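Local coordinates for protein cyclohexadienyl dehydratase (Synthetic construct, PDB 5JOS) that probably catalyses the dehydration and decarboxylation of prephenate and arogenate in phenylalanine biosynthesis, on the two-lobed fold of a periplasmic binding protein, at residues 49-54 with 238-243; 69-74 with 88-93; 76-81 with 98-103; 54-59 with 83-88. All coordinates share one frame; numbering follows the deposited sequence.

Interaction 1. Residues 49-54 with 238-243; sequences DIDVAK and EKLYEK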
loop_
_atom_site.group_PDB
_atom_site.type_symbol
_atom_site.label_atom_id
_atom_site.label_comp_id
_atom_site.label_asym_id
_atom_site.label_seq_id
_atom_site.Cartn_x
_atom_site.Cartn_y
_atom_site.Cartn_z
ATOM N N ASP A 49 -6.952 6.050 -0.571
ATOM C CA ASP A 49 -6.676 6.703 -1.823
ATOM C C ASP A 49 -7.810 7.615 -2.339
ATOM O O ASP A 49 -7.583 8.378 -3.314
ATOM C CB ASP A 49 -6.278 5.715 -2.879
ATOM C CG ASP A 49 -4.871 5.211 -2.682
ATOM O OD1 ASP A 49 -3.974 5.988 -2.253
ATOM O OD2 ASP A 49 -4.623 4.018 -3.005
ATOM N N ILE A 50 -8.961 7.575 -1.662
ATOM C CA ILE A 50 -10.048 8.487 -1.933
ATOM C C ILE A 50 -9.658 9.770 -1.308
ATOM O O ILE A 50 -9.805 10.815 -1.967
ATOM C CB ILE A 50 -11.366 7.986 -1.408
ATOM C CG1 ILE A 50 -11.682 6.616 -1.952
ATOM C CG2 ILE A 50 -12.520 8.981 -1.636
ATOM C CD1 ILE A 50 -11.805 6.481 -3.445
ATOM N N ASP A 51 -9.123 9.706 -0.074
ATOM C CA ASP A 51 -8.577 10.872 0.532
ATOM C C ASP A 51 -7.432 11.454 -0.349
ATOM O O ASP A 51 -7.287 12.680 -0.500
ATOM C CB ASP A 51 -8.010 10.567 1.907
ATOM C CG ASP A 51 -9.042 10.360 2.948
ATOM O OD1 ASP A 51 -10.252 10.448 2.651
ATOM O OD2 ASP A 51 -8.631 10.203 4.136
ATOM N N VAL A 52 -6.512 10.618 -0.802
ATOM C CA VAL A 52 -5.349 11.132 -1.592
ATOM C C VAL A 52 -5.846 11.753 -2.914
ATOM O O VAL A 52 -5.410 12.792 -3.315
ATOM C CB VAL A 52 -4.403 9.968 -1.952
ATOM C CG1 VAL A 52 -3.276 10.384 -2.847
ATOM C CG2 VAL A 52 -3.798 9.332 -0.725
ATOM N N ALA A 53 -6.784 11.093 -3.576
ATOM C CA ALA A 53 -7.334 11.602 -4.803
ATOM C C ALA A 53 -7.843 13.016 -4.641
ATOM O O ALA A 53 -7.622 13.842 -5.489
ATOM C CB ALA A 53 -8.462 10.728 -5.283
ATOM N N LYS A 54 -8.545 13.292 -3.542
ATOM C CA LYS A 54 -9.073 14.598 -3.324
ATOM C C LYS A 54 -8.003 15.582 -3.124
ATOM O O LYS A 54 -8.089 16.701 -3.530
ATOM C CB LYS A 54 -9.955 14.631 -2.084
ATOM C CG LYS A 54 -11.186 13.851 -2.403
ATOM C CD LYS A 54 -12.066 13.726 -1.179
ATOM C CE LYS A 54 -13.341 13.060 -1.664
ATOM N NZ LYS A 54 -14.141 12.701 -0.465
ATOM N N GLU A 238 2.028 10.096 6.582
ATOM C CA GLU A 238 2.080 9.558 7.931
ATOM C C GLU A 238 0.674 9.550 8.552
ATOM O O GLU A 238 0.283 8.583 9.164
ATOM C CB GLU A 238 2.974 10.398 8.837
ATOM C CG GLU A 238 4.424 10.111 8.671
ATOM C CD GLU A 238 5.295 11.143 9.368
ATOM O OE1 GLU A 238 6.364 11.462 8.794
ATOM O OE2 GLU A 238 4.909 11.659 10.457
ATOM N N LYS A 239 -0.062 10.650 8.390
ATOM C CA LYS A 239 -1.398 10.794 8.998
ATOM C C LYS A 239 -2.365 9.819 8.347
ATOM O O LYS A 239 -3.190 9.221 8.985
ATOM C CB LYS A 239 -1.936 12.212 8.809
ATOM C CG LYS A 239 -1.705 13.069 10.010
ATOM C CD LYS A 239 -0.339 13.723 10.002
ATOM C CE LYS A 239 -0.479 15.186 10.403
ATOM N NZ LYS A 239 0.782 15.952 10.178
ATOM N N LEU A 240 -2.221 9.634 7.064
ATOM C CA LEU A 240 -3.011 8.655 6.366
ATOM C C LEU A 240 -2.733 7.231 6.806
ATOM O O LEU A 240 -3.658 6.409 6.925
ATOM C CB LEU A 240 -2.745 8.755 4.866
ATOM C CG LEU A 240 -3.281 10.012 4.174
ATOM C CD1 LEU A 240 -2.840 9.969 2.694
ATOM C CD2 LEU A 240 -4.786 9.975 4.260
ATOM N N TYR A 241 -1.458 6.899 6.992
ATOM C CA TYR A 241 -1.102 5.569 7.535
ATOM C C TYR A 241 -1.751 5.374 8.885
ATOM O O TYR A 241 -2.342 4.336 9.223
ATOM C CB TYR A 241 0.411 5.453 7.728
ATOM C CG TYR A 241 1.184 4.975 6.504
ATOM C CD1 TYR A 241 0.907 5.476 5.258
ATOM C CD2 TYR A 241 2.239 4.040 6.621
ATOM C CE1 TYR A 241 1.612 5.080 4.142
ATOM C CE2 TYR A 241 2.958 3.627 5.481
ATOM C CZ TYR A 241 2.646 4.184 4.271
ATOM O OH TYR A 241 3.307 3.812 3.110
ATOM N N GLU A 242 -1.678 6.406 9.681
ATOM C CA GLU A 242 -2.254 6.299 10.970
ATOM C C GLU A 242 -3.786 6.094 10.912
ATOM O O GLU A 242 -4.341 5.157 11.515
ATOM C CB GLU A 242 -1.866 7.553 11.691
ATOM C CG GLU A 242 -2.411 7.693 13.040
ATOM C CD GLU A 242 -1.806 8.939 13.619
ATOM O OE1 GLU A 242 -2.542 9.915 13.803
ATOM O OE2 GLU A 242 -0.565 8.972 13.757
ATOM N N LYS A 243 -4.445 6.993 10.201
ATOM C CA LYS A 243 -5.890 6.983 10.065
ATOM C C LYS A 243 -6.405 5.653 9.450
ATOM O O LYS A 243 -7.316 5.030 9.979
ATOM C CB LYS A 243 -6.319 8.157 9.194
ATOM C CG LYS A 243 -7.802 8.209 8.899
ATOM C CD LYS A 243 -8.205 9.390 8.013
ATOM C CE LYS A 243 -9.714 9.311 7.792
ATOM N NZ LYS A 243 -10.239 10.255 6.735
#
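With CG of Lys-243 anti to the backbone N (chi1 176°) and the chain extended beyond it, its NZ reaches across to helix 48-60, where Asp-51 holds CG beside its own backbone N (chi1 -74°) and turns OD2 to meet it. The two side chains reach for each other across the gap and close a salt bridge of 3.1 Å between Lys-243 NZ and Asp-51 OD2. The ammonium uses the syn lone pair of that oxygen, yet it does not sit evenly between the two: Asp-51 OD1 stays 4.1 Å from Lys-243 NZ. OD2 also accepts a hydrogen bond from the indole NE1 of Trp-244, so two donors grip one carboxylate oxygen. Leu-240 runs alongside the aspartate, pointing back toward helix 48-60 and bringing CD2 to 4.0 Å from Asp-51 CB, next to the carboxylate. Its other branch points at a valine: Leu-240 CD1 lies 3.6 Å from Val-52 CG2, a buried apolar touch beside the polar one. The axes stay 11.2 Å apart and run nearly antiparallel, at 153°, so the contact is made by side chains, the extended lysine spanning the most. The contact thus joins helix 236-245, near the C terminus, to helix 48-60, whose Ile-50 and Ala-53 pack against strands 63-68 and 24-29, while Leu-240 also rests on Phe-48.

Interaction 2. Residues 69-74 with 88-93; sequences TTWPTL and GGVTVT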
loop_
_atom_site.group_PDB
_atom_site.type_symbol
_atom_site.label_atom_id
_atom_site.label_comp_id
_atom_site.label_asym_id
_atom_site.label_seq_id
_atom_site.Cartn_x
_atom_site.Cartn_y
_atom_site.Cartn_z
ATOM N N THR A 69 -14.269 1.575 -12.011
ATOM C CA THR A 69 -13.663 0.587 -12.869
ATOM C C THR A 69 -13.622 -0.714 -12.028
ATOM O O THR A 69 -14.016 -0.714 -10.835
ATOM C CB THR A 69 -12.278 1.073 -13.380
ATOM O OG1 THR A 69 -11.745 0.214 -14.402
ATOM C CG2 THR A 69 -11.322 1.099 -12.308
ATOM N N THR A 70 -13.158 -1.794 -12.637
ATOM C CA THR A 70 -13.101 -3.095 -11.974
ATOM C C THR A 70 -11.736 -3.705 -12.279
ATOM O O THR A 70 -11.051 -3.307 -13.253
ATOM C CB THR A 70 -14.146 -4.076 -12.543
ATOM O OG1 THR A 70 -13.735 -4.433 -13.853
ATOM C CG2 THR A 70 -15.598 -3.463 -12.632
ATOM N N TRP A 71 -11.345 -4.717 -11.513
ATOM C CA TRP A 71 -10.016 -5.264 -11.731
ATOM C C TRP A 71 -9.838 -5.850 -13.134
ATOM O O TRP A 71 -8.787 -5.652 -13.698
ATOM C CB TRP A 71 -9.590 -6.237 -10.596
ATOM C CG TRP A 71 -9.538 -5.493 -9.275
ATOM C CD1 TRP A 71 -10.545 -5.416 -8.337
ATOM C CD2 TRP A 71 -8.525 -4.624 -8.841
ATOM N NE1 TRP A 71 -10.168 -4.584 -7.339
ATOM C CE2 TRP A 71 -8.947 -4.068 -7.621
ATOM C CE3 TRP A 71 -7.275 -4.261 -9.349
ATOM C CZ2 TRP A 71 -8.198 -3.177 -6.930
ATOM C CZ3 TRP A 71 -6.569 -3.352 -8.683
ATOM C CH2 TRP A 71 -7.013 -2.824 -7.458
ATOM N N PRO A 72 -10.861 -6.504 -13.693
ATOM C CA PRO A 72 -10.839 -7.058 -15.017
ATOM C C PRO A 72 -10.800 -6.012 -16.113
ATOM O O PRO A 72 -10.363 -6.304 -17.156
ATOM C CB PRO A 72 -12.203 -7.795 -15.122
ATOM C CG PRO A 72 -12.454 -8.208 -13.708
ATOM C CD PRO A 72 -12.073 -6.971 -12.971
ATOM N N THR A 73 -11.243 -4.800 -15.885
ATOM C CA THR A 73 -11.206 -3.804 -16.962
ATOM C C THR A 73 -10.296 -2.640 -16.644
ATOM O O THR A 73 -10.289 -1.640 -17.348
ATOM C CB THR A 73 -12.606 -3.217 -17.149
ATOM O OG1 THR A 73 -13.027 -2.691 -15.902
ATOM C CG2 THR A 73 -13.578 -4.290 -17.634
ATOM N N LEU A 74 -9.525 -2.742 -15.580
ATOM C CA LEU A 74 -8.724 -1.604 -15.151
ATOM C C LEU A 74 -7.780 -1.139 -16.254
ATOM O O LEU A 74 -7.591 0.065 -16.486
ATOM C CB LEU A 74 -7.862 -2.047 -14.011
ATOM C CG LEU A 74 -6.913 -1.060 -13.371
ATOM C CD1 LEU A 74 -7.712 0.076 -12.708
ATOM C CD2 LEU A 74 -6.021 -1.732 -12.326
ATOM N N GLY A 88 -6.161 3.592 -6.078
ATOM C CA GLY A 88 -6.942 2.527 -5.454
ATOM C C GLY A 88 -6.190 1.270 -5.024
ATOM O O GLY A 88 -6.645 0.155 -5.333
ATOM N N GLY A 89 -5.162 1.489 -4.239
ATOM C CA GLY A 89 -4.199 0.453 -3.811
ATOM C C GLY A 89 -3.605 -0.402 -4.904
ATOM O O GLY A 89 -3.384 -1.595 -4.703
ATOM N N VAL A 90 -3.323 0.172 -6.071
ATOM C CA VAL A 90 -2.839 -0.647 -7.179
ATOM C C VAL A 90 -1.420 -1.045 -6.911
ATOM O O VAL A 90 -0.529 -0.218 -6.849
ATOM C CB VAL A 90 -2.910 0.094 -8.519
ATOM C CG1 VAL A 90 -2.490 -0.769 -9.655
ATOM C CG2 VAL A 90 -4.372 0.516 -8.804
ATOM N N THR A 91 -1.194 -2.339 -6.883
ATOM C CA THR A 91 0.178 -2.826 -6.779
ATOM C C THR A 91 0.876 -2.722 -8.152
ATOM O O THR A 91 0.277 -3.039 -9.173
ATOM C CB THR A 91 0.184 -4.315 -6.398
ATOM O OG1 THR A 91 -0.470 -4.475 -5.126
ATOM C CG2 THR A 91 1.551 -4.828 -6.277
ATOM N N VAL A 92 2.126 -2.314 -8.128
ATOM C CA VAL A 92 2.965 -2.214 -9.301
ATOM C C VAL A 92 3.398 -3.601 -9.711
ATOM O O VAL A 92 4.135 -4.214 -9.005
ATOM C CB VAL A 92 4.213 -1.409 -9.015
ATOM C CG1 VAL A 92 5.057 -1.273 -10.283
ATOM C CG2 VAL A 92 3.872 -0.030 -8.539
ATOM N N THR A 93 2.859 -4.117 -10.785
ATOM C CA THR A 93 3.232 -5.430 -11.294
ATOM C C THR A 93 3.819 -5.280 -12.706
ATOM O O THR A 93 3.473 -4.315 -13.432
ATOM C CB THR A 93 2.001 -6.353 -11.378
ATOM O OG1 THR A 93 1.063 -5.831 -12.312
ATOM C CG2 THR A 93 1.240 -6.495 -10.017
#
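Trp-71 presents the edge of its six-membered ring to the carbonyl of Gly-88: CH2 lies 3.7 Å from Gly-88 O and CZ2 4.0 Å from Gly-88 O, the oxygen lying near the ring plane. An electronegative oxygen thus faces the C-H rim and not the pi cloud. The two loops follow strands 63-68 and 85-86, the outer strands of the parallel sheet in one lobe of this periplasmic-binding-protein fold. A chi1 of -62° sets Trp-71 CG opposite its carbonyl carbon, from where the indole reaches Gly-88. Val-90 completes the first shell. Its CG2 approaches the indole obliquely, 4.5 Å from Trp-71 CZ3, and is equally far, 4.5 Å, from Leu-74 CD2, so one methyl faces both residues in loose apolar packing. The second shell fixes the indole: Trp-71 NE1 donates to Asp-32 OD1, and the side chain also rests on Tyr-33 and Arg-96. On the far loop, Gly-89 N is bound by Asp-49, and Lys-209 NZ reaches both Gly-89 O and Thr-91 OG1, which anchors the backbone that carries the valine. Val-90 itself also packs against Phe-102. The turn bearing the tryptophan is pinned from within, since Thr-73 N donates to Thr-70 O at 3.0 Å. The side chains close the same turn: Thr-70 OG1 and Thr-73 OG1 share a hydrogen bond of 2.8 Å.

Interaction 3. Residues 76-81 with 98-103; sequences SDLQAD and KKADFS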
loop_
_atom_site.group_PDB
_atom_site.type_symbol
_atom_site.label_atom_id
_atom_site.label_comp_id
_atom_site.label_asym_id
_atom_site.label_seq_id
_atom_site.Cartn_x
_atom_site.Cartn_y
_atom_site.Cartn_z
ATOM N N SER A 76 -7.759 -1.901 -19.552
ATOM C CA SER A 76 -8.337 -1.450 -20.835
ATOM C C SER A 76 -9.065 -0.121 -20.655
ATOM O O SER A 76 -8.967 0.726 -21.532
ATOM C CB SER A 76 -9.221 -2.526 -21.507
ATOM O OG SER A 76 -10.223 -2.843 -20.605
ATOM N N ASP A 77 -9.758 0.092 -19.530
ATOM C CA ASP A 77 -10.322 1.408 -19.228
ATOM C C ASP A 77 -9.255 2.486 -19.234
ATOM O O ASP A 77 -9.396 3.554 -19.842
ATOM C CB ASP A 77 -11.028 1.446 -17.878
ATOM C CG ASP A 77 -12.311 0.689 -17.902
ATOM O OD1 ASP A 77 -12.724 0.266 -18.997
ATOM O OD2 ASP A 77 -12.859 0.413 -16.831
ATOM N N LEU A 78 -8.140 2.196 -18.591
ATOM C CA LEU A 78 -7.067 3.173 -18.582
ATOM C C LEU A 78 -6.601 3.455 -20.011
ATOM O O LEU A 78 -6.416 4.598 -20.396
ATOM C CB LEU A 78 -5.892 2.668 -17.758
ATOM C CG LEU A 78 -4.688 3.638 -17.699
ATOM C CD1 LEU A 78 -5.113 4.912 -17.017
ATOM C CD2 LEU A 78 -3.480 3.103 -16.976
ATOM N N GLN A 79 -6.400 2.418 -20.822
ATOM C CA GLN A 79 -5.906 2.673 -22.168
ATOM C C GLN A 79 -6.890 3.393 -23.092
ATOM O O GLN A 79 -6.458 4.005 -24.067
ATOM C CB GLN A 79 -5.520 1.385 -22.838
ATOM C CG GLN A 79 -4.175 0.910 -22.368
ATOM C CD GLN A 79 -3.932 -0.498 -22.840
ATOM O OE1 GLN A 79 -4.185 -1.441 -22.104
ATOM N NE2 GLN A 79 -3.518 -0.651 -24.094
ATOM N N ALA A 80 -8.187 3.205 -22.834
ATOM C CA ALA A 80 -9.253 3.806 -23.555
ATOM C C ALA A 80 -9.624 5.171 -22.947
ATOM O O ALA A 80 -10.644 5.737 -23.288
ATOM C CB ALA A 80 -10.462 2.909 -23.555
ATOM N N ASP A 81 -8.767 5.724 -22.120
ATOM C CA ASP A 81 -8.907 7.094 -21.646
ATOM C C ASP A 81 -10.286 7.356 -20.892
ATOM O O ASP A 81 -10.895 8.447 -21.011
ATOM C CB ASP A 81 -8.676 8.043 -22.863
ATOM C CG ASP A 81 -8.564 9.483 -22.473
ATOM O OD1 ASP A 81 -8.123 9.828 -21.335
ATOM O OD2 ASP A 81 -8.987 10.281 -23.303
ATOM N N LYS A 98 3.627 -2.875 -18.214
ATOM C CA LYS A 98 3.714 -2.981 -19.647
ATOM C C LYS A 98 2.762 -2.061 -20.371
ATOM O O LYS A 98 2.997 -1.682 -21.501
ATOM C CB LYS A 98 3.425 -4.418 -20.091
ATOM C CG LYS A 98 4.674 -5.267 -20.014
ATOM C CD LYS A 98 4.377 -6.751 -20.130
ATOM C CE LYS A 98 3.683 -7.097 -21.432
ATOM N NZ LYS A 98 3.850 -8.556 -21.739
ATOM N N LYS A 99 1.665 -1.735 -19.755
ATOM C CA LYS A 99 0.630 -1.028 -20.448
ATOM C C LYS A 99 0.347 0.284 -19.785
ATOM O O LYS A 99 -0.596 0.924 -20.218
ATOM C CB LYS A 99 -0.672 -1.841 -20.426
ATOM C CG LYS A 99 -0.550 -3.295 -20.946
ATOM C CD LYS A 99 -1.291 -4.221 -19.973
ATOM C CE LYS A 99 -1.075 -5.715 -20.210
ATOM N NZ LYS A 99 -1.793 -6.091 -21.449
ATOM N N ALA A 100 1.092 0.657 -18.737
ATOM C CA ALA A 100 0.799 1.892 -17.965
ATOM C C ALA A 100 2.053 2.416 -17.312
ATOM O O ALA A 100 3.034 1.701 -17.200
ATOM C CB ALA A 100 -0.234 1.632 -16.909
ATOM N N ASP A 101 2.076 3.691 -16.982
ATOM C CA ASP A 101 3.171 4.236 -16.222
ATOM C C ASP A 101 2.684 4.291 -14.728
ATOM O O ASP A 101 1.536 4.584 -14.423
ATOM C CB ASP A 101 3.472 5.678 -16.656
ATOM C CG ASP A 101 4.321 5.820 -17.938
ATOM O OD1 ASP A 101 5.129 4.907 -18.221
ATOM O OD2 ASP A 101 4.165 6.890 -18.638
ATOM N N PHE A 102 3.584 4.088 -13.799
ATOM C CA PHE A 102 3.297 4.252 -12.383
ATOM C C PHE A 102 4.072 5.436 -11.791
ATOM O O PHE A 102 5.227 5.629 -12.124
ATOM C CB PHE A 102 3.701 2.973 -11.675
ATOM C CG PHE A 102 2.663 1.896 -11.738
ATOM C CD1 PHE A 102 1.690 1.824 -10.789
ATOM C CD2 PHE A 102 2.727 0.925 -12.683
ATOM C CE1 PHE A 102 0.770 0.817 -10.763
ATOM C CE2 PHE A 102 1.778 -0.098 -12.703
ATOM C CZ PHE A 102 0.812 -0.156 -11.744
ATOM N N SER A 103 3.419 6.191 -10.922
ATOM C CA SER A 103 4.080 7.064 -9.987
ATOM C C SER A 103 5.129 6.346 -9.185
ATOM O O SER A 103 5.100 5.162 -9.064
ATOM C CB SER A 103 3.050 7.635 -9.005
ATOM O OG SER A 103 2.616 6.766 -8.011
#
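Asp-77 OD2, one residue before the Leu-78 that packs on Ala-100, is gripped by two threonine hydroxyls, Thr-69 OG1 and Thr-73 OG1. These bonds tie helix 74-79 back to the loop from which it rises, while Leu-78, the next residue, points toward residues 98-103. A chi1 of 179° swings Leu-78 CG opposite the amide nitrogen, the side chain stands out from the helix, and its CD2 comes to 3.6 Å from Ala-100 CB, a close methyl-to-methyl touch. Met-212 packs on both residues, and Phe-83 and Pro-214 also lie against the leucine, so the pair is well enclosed. On the exposed side Gln-79 crosses Lys-99 obliquely, its CG 4.2 Å from Lys-99 O. The aliphatic root of the lysine faces the glutamine, but the chain bends at chi2 (135°) and again at chi4, which carries the ammonium away from the helix. This is a helix packed against the loop that leads into strand 101-102, an edge strand that pairs antiparallel with strand 205-213 through backbone hydrogen bonds of Asp-101 with Met-213 and of Ser-103 with Tyr-211. Beyond Gln-79 the helix ends in a Schellman motif: Asp-81, at positive phi, is its C-prime residue, Lys-82 N returns to Asp-77 O, and Asp-81 N bonds Leu-78 O at 3.1 Å. The Asp-81 carboxylate has a partner outside the contact: OD1 forms a salt bridge with Arg-26 NH2.

Interaction 4. Residues 54-59 with 83-88; sequences KSLAKS and FDIAMG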
loop_
_atom_site.group_PDB
_atom_site.type_symbol
_atom_site.label_atom_id
_atom_site.label_comp_id
_atom_site.label_asym_id
_atom_site.label_seq_id
_atom_site.Cartn_x
_atom_site.Cartn_y
_atom_site.Cartn_z
ATOM N N LYS A 54 -8.545 13.292 -3.542
ATOM C CA LYS A 54 -9.073 14.598 -3.324
ATOM C C LYS A 54 -8.003 15.582 -3.124
ATOM O O LYS A 54 -8.089 16.701 -3.530
ATOM C CB LYS A 54 -9.955 14.631 -2.084
ATOM C CG LYS A 54 -11.186 13.851 -2.403
ATOM C CD LYS A 54 -12.066 13.726 -1.179
ATOM C CE LYS A 54 -13.341 13.060 -1.664
ATOM N NZ LYS A 54 -14.141 12.701 -0.465
ATOM N N SER A 55 -6.978 15.182 -2.447
ATOM C CA SER A 55 -5.878 16.108 -2.248
ATOM C C SER A 55 -5.069 16.351 -3.581
ATOM O O SER A 55 -4.663 17.471 -3.872
ATOM C CB SER A 55 -5.100 15.533 -1.060
ATOM O OG SER A 55 -3.879 16.154 -1.026
ATOM N N LEU A 56 -4.953 15.357 -4.463
ATOM C CA LEU A 56 -4.353 15.635 -5.760
ATOM C C LEU A 56 -5.184 16.639 -6.572
ATOM O O LEU A 56 -4.656 17.600 -7.094
ATOM C CB LEU A 56 -4.157 14.365 -6.563
ATOM C CG LEU A 56 -3.544 14.474 -7.965
ATOM C CD1 LEU A 56 -2.224 15.228 -7.907
ATOM C CD2 LEU A 56 -3.291 13.071 -8.560
ATOM N N ALA A 57 -6.496 16.440 -6.657
ATOM C CA ALA A 57 -7.377 17.380 -7.374
ATOM C C ALA A 57 -7.227 18.792 -6.851
ATOM O O ALA A 57 -7.146 19.746 -7.622
ATOM C CB ALA A 57 -8.848 16.955 -7.310
ATOM N N LYS A 58 -7.133 18.902 -5.543
ATOM C CA LYS A 58 -7.081 20.187 -4.927
ATOM C C LYS A 58 -5.721 20.795 -5.259
ATOM O O LYS A 58 -5.613 21.949 -5.544
ATOM C CB LYS A 58 -7.291 19.991 -3.427
ATOM C CG LYS A 58 -7.177 21.233 -2.561
ATOM C CD LYS A 58 -7.392 20.865 -1.081
ATOM C CE LYS A 58 -7.757 22.081 -0.199
ATOM N NZ LYS A 58 -6.570 22.750 0.424
ATOM N N SER A 59 -4.664 20.014 -5.244
ATOM C CA SER A 59 -3.380 20.574 -5.624
ATOM C C SER A 59 -3.430 21.179 -7.070
ATOM O O SER A 59 -2.895 22.158 -7.352
ATOM C CB SER A 59 -2.387 19.443 -5.657
ATOM O OG SER A 59 -1.136 19.927 -6.054
ATOM N N PHE A 83 -10.371 7.558 -17.653
ATOM C CA PHE A 83 -10.011 8.359 -16.494
ATOM C C PHE A 83 -8.568 8.751 -16.640
ATOM O O PHE A 83 -7.894 8.209 -17.489
ATOM C CB PHE A 83 -10.279 7.642 -15.159
ATOM C CG PHE A 83 -9.896 6.167 -15.157
ATOM C CD1 PHE A 83 -8.584 5.797 -15.084
ATOM C CD2 PHE A 83 -10.864 5.199 -15.287
ATOM C CE1 PHE A 83 -8.230 4.446 -15.060
ATOM C CE2 PHE A 83 -10.545 3.858 -15.245
ATOM C CZ PHE A 83 -9.224 3.484 -15.151
ATOM N N ASP A 84 -8.090 9.681 -15.834
ATOM C CA ASP A 84 -6.744 10.230 -16.028
ATOM C C ASP A 84 -5.713 9.474 -15.217
ATOM O O ASP A 84 -4.521 9.471 -15.529
ATOM C CB ASP A 84 -6.747 11.676 -15.547
ATOM C CG ASP A 84 -7.727 12.563 -16.346
ATOM O OD1 ASP A 84 -7.587 12.580 -17.563
ATOM O OD2 ASP A 84 -8.662 13.144 -15.774
ATOM N N ILE A 85 -6.167 8.833 -14.133
ATOM C CA ILE A 85 -5.259 8.191 -13.236
ATOM C C ILE A 85 -6.090 7.189 -12.434
ATOM O O ILE A 85 -7.294 7.439 -12.063
ATOM C CB ILE A 85 -4.602 9.209 -12.343
ATOM C CG1 ILE A 85 -3.590 8.586 -11.380
ATOM C CG2 ILE A 85 -5.639 9.936 -11.491
ATOM C CD1 ILE A 85 -2.669 9.652 -10.720
ATOM N N ALA A 86 -5.459 6.048 -12.157
ATOM C CA ALA A 86 -6.053 5.042 -11.287
ATOM C C ALA A 86 -5.486 5.121 -9.879
ATOM O O ALA A 86 -4.279 4.998 -9.720
ATOM C CB ALA A 86 -5.862 3.697 -11.877
ATOM N N MET A 87 -6.354 5.304 -8.867
ATOM C CA MET A 87 -5.908 5.502 -7.510
ATOM C C MET A 87 -6.789 4.620 -6.673
ATOM O O MET A 87 -8.031 4.856 -6.553
ATOM C CB MET A 87 -6.111 6.956 -7.091
ATOM C CG MET A 87 -5.273 7.910 -7.935
ATOM S SD MET A 87 -5.443 9.601 -7.595
ATOM C CE MET A 87 -4.332 9.831 -6.236
ATOM N N GLY A 88 -6.161 3.592 -6.078
ATOM C CA GLY A 88 -6.942 2.527 -5.454
ATOM C C GLY A 88 -6.190 1.270 -5.024
ATOM O O GLY A 88 -6.645 0.155 -5.333
#
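Leu-56 carries the whole touch between helix 48-60 and residues 83-88, meeting Ile-85 and Met-87 on one face of the lobe's alpha/beta fold, where the helix covers a parallel sheet with strand 24-29 at its centre. Along the helix, Lys-54 starts away from residues 83-88, and its side chain touches Val-64 of strand 63-68. Ser-55 turns to helix 218-233, against Trp-227 and Met-231. Leu-56 comes next and faces the sheet: a chi1 of 180°, placing CG across from the main-chain nitrogen, directs the branched end toward it, and the side chain also touches Trp-227 and Leu-25. Ala-57 shares Val-64 with Lys-54, and Ser-59, whose OG hydrogen-bonds Tyr-223 OH, shares Trp-227 with Ser-55 and Leu-56. Of the leucine's two methyls, CD2 does the touching. It meets the extended Ile-85 end to end, with Leu-56 CD2 and Ile-85 CD1 4.1 Å apart. Met-87 arrives across the leucine instead, its thioether bent at chi3 (84°) so that the terminal methyl swings toward the helix. Both the sulfur and the methyl of Met-87 approach the same carbon: Leu-56 CD2 lies 4.2 Å from Met-87 SD and 4.1 Å from Met-87 CE.

From the N terminus, helix 48-60 comes first and serves two contacts, interactions 1 and 4, which share Lys-54 and also meet where Met-87 packs on Val-52. Residues 83-88 close the loop of interaction 4 around strand 63-68 and helix 74-79. Residues 69-74 lie within that loop but pair with 88-93, so interaction 2 crosses interaction 4 and shares Gly-88 with it. Interaction 3, starting at 76-81 and closing at 98-103, crosses both. Phe-83, touching Leu-74 and Leu-78, joins interactions 2, 3 and 4 beside the parallel sheet. Interaction 1 closes last, at 238-243, encloses the other three and brings helix 236-245 to helix 48-60.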